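Local coordinates for IPT/TIG domain-containing protein (Bacteroides thetaiotaomicron, PDB 3TC9), which is of uncharacterised activity but, with an immunoglobulin-like domain joined to a six-bladed beta-propeller, probably serves as an auxiliary nutrient-binding protein, at residues Val18-Thr32 with Ala93-Lys105. Residues are numbered along the deposited sequence; the frame is centred on the assembly and turned at random.
Sequences VVISEFSPKEGGLGT and ANTEANEKFVYQK. With EDO (1,2-ethanediol), chain S.
Gly28 O takes a hydrogen bond from Gln104 N at 2.8 Å and is also met by Tyr103 CA in a CA-H...O contact. Two further backbone bonds, Val102 N to Lys26 O at 2.9 Å and Gly28 N to Val102 O at 3.1 Å, complete a short parallel ladder. Glycines suit this edge: a beta carbon on Gly28 would run into Thr32 OG1, and one on Gly29 into Gln104 O. Bare Gly29 CA can therefore settle over the face of the Tyr103 ring, 4.0 Å from its centroid and 6° off the normal, a CH-pi contact; the phenol OH hydrogen-bonds Glu429.

Phe101, with CG anti to the backbone N (chi1 170°), brings CZ to 3.4 Å from Gly28 N, while Pro25 O lies at the ring edge, in its plane. Cut back to an alanine, Phe101 would probably leave the backbone of residues 25-28 and the side chain of Met34 without the ring they pack on, opening a gap. The Phe23 ring points its CE2 edge at Glu99 O, while Lys26 NZ stands 3.6 Å above its centre. A lysine serves well there, because its long chain, bent at chi2, reaches over from one side to set the ammonium above the ring, in a salt bridge with Glu99 OE1 at 3.3 Å whose hydrogen bond is weak.

Toward the N-terminal end, strand 19-24 runs roughly parallel to strand 93-96, their axes 6.1 Å apart, and a water joins Ile20 N, Thr95 OG1 and Glu96 O, while Ile20 CG1 rests against the methyl of Thr95.

In this immunoglobulin-like IPT/TIG domain, strand 19-28 thus lies between strand 33-39, its antiparallel neighbour, and the short parallel strand 102-103, whereas Val18, Ile20 and Phe23 pack inward on strand 80-85, beside which strand 91-96 runs.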
loop_
_atom_site.group_PDB
_atom_site.type_symbol
_atom_site.label_atom_id
_atom_site.label_comp_id
_atom_site.label_asym_id
_atom_site.label_seq_id
_atom_site.Cartn_x
_atom_site.Cartn_y
_atom_site.Cartn_z
ATOM N N VAL B 18 16.329 -27.343 34.521
ATOM C CA VAL B 18 15.534 -27.422 33.313
ATOM C C VAL B 18 16.018 -26.291 32.449
ATOM O O VAL B 18 16.128 -25.181 32.949
ATOM C CB VAL B 18 14.012 -27.367 33.552
ATOM C CG1 VAL B 18 13.234 -27.635 32.260
ATOM C CG2 VAL B 18 13.608 -28.362 34.630
ATOM N N VAL B 19 16.386 -26.552 31.201
ATOM C CA VAL B 19 16.889 -25.486 30.313
ATOM C C VAL B 19 16.478 -25.746 28.874
ATOM O O VAL B 19 16.234 -26.890 28.501
ATOM C CB VAL B 19 18.435 -25.234 30.391
ATOM C CG1 VAL B 19 18.843 -24.563 31.698
ATOM C CG2 VAL B 19 19.234 -26.508 30.160
ATOM N N ILE B 20 16.409 -24.675 28.077
ATOM C CA ILE B 20 16.131 -24.731 26.633
ATOM C C ILE B 20 17.458 -24.443 25.939
ATOM O O ILE B 20 18.108 -23.471 26.303
ATOM C CB ILE B 20 14.991 -23.777 26.178
ATOM C CG1 ILE B 20 13.630 -24.157 26.820
ATOM C CG2 ILE B 20 14.894 -23.734 24.660
ATOM C CD1 ILE B 20 12.621 -22.984 26.868
ATOM N N SER B 21 17.898 -25.340 25.033
ATOM C CA SER B 21 19.136 -25.193 24.276
ATOM C C SER B 21 18.844 -24.594 22.892
ATOM O O SER B 21 19.643 -23.800 22.402
ATOM C CB SER B 21 19.879 -26.520 24.154
ATOM O OG SER B 21 19.136 -27.509 23.466
ATOM N N GLU B 22 17.716 -24.964 22.266
ATOM C CA GLU B 22 17.319 -24.407 20.974
ATOM C C GLU B 22 15.879 -24.761 20.615
ATOM O O GLU B 22 15.254 -25.630 21.235
ATOM C CB GLU B 22 18.281 -24.816 19.813
ATOM C CG GLU B 22 18.322 -26.286 19.419
ATOM C CD GLU B 22 19.365 -26.634 18.372
ATOM O OE1 GLU B 22 20.514 -26.150 18.496
ATOM O OE2 GLU B 22 19.038 -27.408 17.441
ATOM N N PHE B 23 15.364 -24.071 19.611
ATOM C CA PHE B 23 14.020 -24.301 19.100
ATOM C C PHE B 23 14.001 -24.140 17.587
ATOM O O PHE B 23 14.814 -23.413 17.026
ATOM C CB PHE B 23 12.971 -23.392 19.774
ATOM C CG PHE B 23 13.134 -21.907 19.567
ATOM C CD1 PHE B 23 12.578 -21.279 18.463
ATOM C CD2 PHE B 23 13.829 -21.132 20.490
ATOM C CE1 PHE B 23 12.760 -19.911 18.254
ATOM C CE2 PHE B 23 13.981 -19.760 20.295
ATOM C CZ PHE B 23 13.456 -19.162 19.170
ATOM N N SER B 24 13.039 -24.795 16.935
ATOM C CA SER B 24 12.845 -24.695 15.495
ATOM C C SER B 24 11.362 -24.930 15.139
ATOM O O SER B 24 10.708 -25.712 15.816
ATOM C CB SER B 24 13.753 -25.670 14.754
ATOM O OG SER B 24 13.290 -27.010 14.819
ATOM N N PRO B 25 10.824 -24.290 14.064
ATOM C CA PRO B 25 11.479 -23.277 13.223
ATOM C C PRO B 25 11.602 -21.960 13.982
ATOM O O PRO B 25 10.857 -21.728 14.960
ATOM C CB PRO B 25 10.551 -23.172 12.009
ATOM C CG PRO B 25 9.183 -23.487 12.562
ATOM C CD PRO B 25 9.409 -24.483 13.684
ATOM N N LYS B 26 12.548 -21.095 13.525
ATOM C CA LYS B 26 12.814 -19.799 14.145
ATOM C C LYS B 26 11.710 -18.784 13.793
ATOM O O LYS B 26 11.531 -17.783 14.484
ATOM C CB LYS B 26 14.200 -19.267 13.722
ATOM C CG LYS B 26 15.408 -20.069 14.276
ATOM C CD LYS B 26 15.794 -19.676 15.703
ATOM C CE LYS B 26 16.725 -20.680 16.325
ATOM N NZ LYS B 26 16.590 -20.689 17.804
ATOM N N GLU B 27 10.956 -19.082 12.738
ATOM C CA GLU B 27 9.912 -18.258 12.141
ATOM C C GLU B 27 8.655 -19.075 11.849
ATOM O O GLU B 27 8.736 -20.276 11.558
ATOM C CB GLU B 27 10.468 -17.687 10.820
ATOM C CG GLU B 27 10.012 -16.273 10.504
ATOM C CD GLU B 27 10.996 -15.475 9.667
ATOM O OE1 GLU B 27 10.747 -15.316 8.449
ATOM O OE2 GLU B 27 12.020 -15.014 10.225
ATOM N N GLY B 28 7.514 -18.394 11.885
ATOM C CA GLY B 28 6.199 -18.963 11.613
ATOM C C GLY B 28 5.103 -18.045 12.112
ATOM O O GLY B 28 5.301 -16.843 12.212
ATOM N N GLY B 29 3.969 -18.615 12.444
ATOM C CA GLY B 29 2.825 -17.901 12.975
ATOM C C GLY B 29 1.922 -18.837 13.737
ATOM O O GLY B 29 2.370 -19.864 14.269
ATOM N N LEU B 30 0.632 -18.492 13.760
ATOM C CA LEU B 30 -0.431 -19.241 14.426
ATOM C C LEU B 30 -0.450 -20.686 13.922
ATOM O O LEU B 30 -0.447 -20.922 12.722
ATOM C CB LEU B 30 -1.762 -18.497 14.144
ATOM C CG LEU B 30 -3.133 -19.103 14.481
ATOM C CD1 LEU B 30 -3.185 -19.637 15.885
ATOM C CD2 LEU B 30 -4.190 -18.045 14.343
ATOM N N GLY B 31 -0.414 -21.636 14.857
ATOM C CA GLY B 31 -0.471 -23.064 14.563
ATOM C C GLY B 31 0.828 -23.711 14.126
ATOM O O GLY B 31 0.822 -24.886 13.776
ATOM N N THR B 32 1.951 -22.970 14.122
ATOM C CA THR B 32 3.253 -23.549 13.773
ATOM C C THR B 32 3.604 -24.579 14.832
ATOM O O THR B 32 3.498 -24.291 16.031
ATOM C CB THR B 32 4.349 -22.466 13.671
ATOM O OG1 THR B 32 4.090 -21.611 12.568
ATOM C CG2 THR B 32 5.750 -23.050 13.539
ATOM N N ALA B 93 9.978 -25.432 38.509
ATOM C CA ALA B 93 11.215 -25.137 37.780
ATOM C C ALA B 93 10.863 -24.272 36.603
ATOM O O ALA B 93 9.853 -24.505 35.974
ATOM C CB ALA B 93 11.902 -26.424 37.334
ATOM N N ASN B 94 11.640 -23.214 36.385
ATOM C CA ASN B 94 11.439 -22.232 35.339
ATOM C C ASN B 94 12.688 -22.000 34.463
ATOM O O ASN B 94 13.814 -21.893 34.976
ATOM C CB ASN B 94 11.046 -20.904 35.985
ATOM C CG ASN B 94 9.629 -20.852 36.477
ATOM O OD1 ASN B 94 8.732 -20.387 35.784
ATOM N ND2 ASN B 94 9.409 -21.258 37.713
ATOM N N THR B 95 12.466 -21.845 33.144
ATOM C CA THR B 95 13.529 -21.505 32.198
ATOM C C THR B 95 12.955 -20.605 31.092
ATOM O O THR B 95 11.751 -20.368 31.030
ATOM C CB THR B 95 14.270 -22.771 31.662
ATOM O OG1 THR B 95 15.454 -22.371 30.981
ATOM C CG2 THR B 95 13.430 -23.609 30.726
ATOM N N GLU B 96 13.834 -20.071 30.268
ATOM C CA GLU B 96 13.489 -19.176 29.175
ATOM C C GLU B 96 14.447 -19.409 28.010
ATOM O O GLU B 96 15.616 -19.768 28.229
ATOM C CB GLU B 96 13.601 -17.730 29.697
ATOM C CG GLU B 96 12.743 -16.717 28.955
ATOM C CD GLU B 96 12.697 -15.319 29.549
ATOM O OE1 GLU B 96 12.863 -15.167 30.787
ATOM O OE2 GLU B 96 12.442 -14.374 28.764
ATOM N N ALA B 97 13.970 -19.202 26.781
ATOM C CA ALA B 97 14.818 -19.303 25.590
ATOM C C ALA B 97 15.621 -18.000 25.411
ATOM O O ALA B 97 15.135 -16.933 25.799
ATOM C CB ALA B 97 13.964 -19.569 24.366
ATOM N N ASN B 98 16.842 -18.074 24.836
ATOM C CA ASN B 98 17.650 -16.866 24.616
ATOM C C ASN B 98 17.172 -16.034 23.427
ATOM O O ASN B 98 17.380 -14.823 23.388
ATOM C CB ASN B 98 19.110 -17.211 24.392
ATOM C CG ASN B 98 19.806 -17.659 25.624
ATOM O OD1 ASN B 98 20.371 -18.753 25.655
ATOM N ND2 ASN B 98 19.767 -16.832 26.662
ATOM N N GLU B 99 16.590 -16.693 22.438
ATOM C CA GLU B 99 16.096 -16.044 21.231
ATOM C C GLU B 99 14.576 -16.002 21.224
ATOM O O GLU B 99 13.911 -16.868 21.784
ATOM C CB GLU B 99 16.588 -16.791 19.983
ATOM C CG GLU B 99 18.040 -16.578 19.634
ATOM C CD GLU B 99 18.338 -16.884 18.184
ATOM O OE1 GLU B 99 18.609 -18.067 17.885
ATOM O OE2 GLU B 99 18.270 -15.958 17.343
ATOM N N LYS B 100 14.030 -15.008 20.564
ATOM C CA LYS B 100 12.594 -14.841 20.384
ATOM C C LYS B 100 12.164 -15.491 19.074
ATOM O O LYS B 100 12.923 -15.465 18.105
ATOM C CB LYS B 100 12.237 -13.341 20.372
ATOM C CG LYS B 100 12.372 -12.653 21.717
ATOM C CD LYS B 100 11.941 -11.185 21.593
ATOM C CE LYS B 100 12.009 -10.434 22.911
ATOM N NZ LYS B 100 10.722 -10.483 23.668
ATOM N N PHE B 101 10.960 -16.086 19.046
ATOM C CA PHE B 101 10.361 -16.669 17.841
ATOM C C PHE B 101 9.823 -15.508 16.958
ATOM O O PHE B 101 9.259 -14.544 17.494
ATOM C CB PHE B 101 9.244 -17.653 18.244
ATOM C CG PHE B 101 8.367 -18.159 17.128
ATOM C CD1 PHE B 101 8.776 -19.214 16.323
ATOM C CD2 PHE B 101 7.125 -17.578 16.880
ATOM C CE1 PHE B 101 7.960 -19.675 15.280
ATOM C CE2 PHE B 101 6.303 -18.053 15.860
ATOM C CZ PHE B 101 6.725 -19.097 15.076
ATOM N N VAL B 102 9.986 -15.602 15.629
ATOM C CA VAL B 102 9.552 -14.518 14.730
ATOM C C VAL B 102 8.163 -14.851 14.184
ATOM O O VAL B 102 7.983 -15.783 13.403
ATOM C CB VAL B 102 10.618 -14.182 13.639
ATOM C CG1 VAL B 102 10.172 -13.006 12.758
ATOM C CG2 VAL B 102 11.956 -13.853 14.302
ATOM N N TYR B 103 7.169 -14.122 14.689
ATOM C CA TYR B 103 5.757 -14.334 14.366
ATOM C C TYR B 103 5.351 -13.472 13.168
ATOM O O TYR B 103 5.586 -12.252 13.112
ATOM C CB TYR B 103 4.873 -13.987 15.583
ATOM C CG TYR B 103 3.474 -14.568 15.589
ATOM C CD1 TYR B 103 2.450 -13.986 14.841
ATOM C CD2 TYR B 103 3.145 -15.629 16.431
ATOM C CE1 TYR B 103 1.158 -14.507 14.858
ATOM C CE2 TYR B 103 1.847 -16.132 16.486
ATOM C CZ TYR B 103 0.855 -15.566 15.702
ATOM O OH TYR B 103 -0.423 -16.049 15.790
ATOM N N GLN B 104 4.726 -14.138 12.229
ATOM C CA GLN B 104 4.175 -13.540 11.035
ATOM C C GLN B 104 2.648 -13.658 11.130
ATOM O O GLN B 104 2.123 -14.775 11.120
ATOM C CB GLN B 104 4.756 -14.237 9.771
ATOM C CG GLN B 104 4.056 -13.901 8.431
ATOM C CD GLN B 104 4.226 -12.484 7.922
ATOM O OE1 GLN B 104 5.346 -11.958 7.791
ATOM N NE2 GLN B 104 3.114 -11.837 7.591
ATOM N N LYS B 105 1.946 -12.514 11.258
ATOM C CA LYS B 105 0.489 -12.480 11.304
ATOM C C LYS B 105 -0.135 -12.846 9.932
ATOM O O LYS B 105 0.435 -12.577 8.862
ATOM C CB LYS B 105 -0.031 -11.091 11.702
ATOM C CG LYS B 105 0.265 -10.616 13.103
ATOM C CD LYS B 105 -0.235 -9.170 13.254
ATOM C CE LYS B 105 0.002 -8.555 14.615
ATOM N NZ LYS B 105 1.446 -8.277 14.847
HETATM C C1 EDO S . 13.312 -21.868 10.079
HETATM O O1 EDO S . 12.780 -20.533 9.919
HETATM C C2 EDO S . 14.574 -21.866 10.941
HETATM O O2 EDO S . 14.603 -22.993 11.830
HETATM O O HOH W 1 17.355 -21.945 28.551
HETATM O O HOH W 2 0.007 -16.286 12.007
#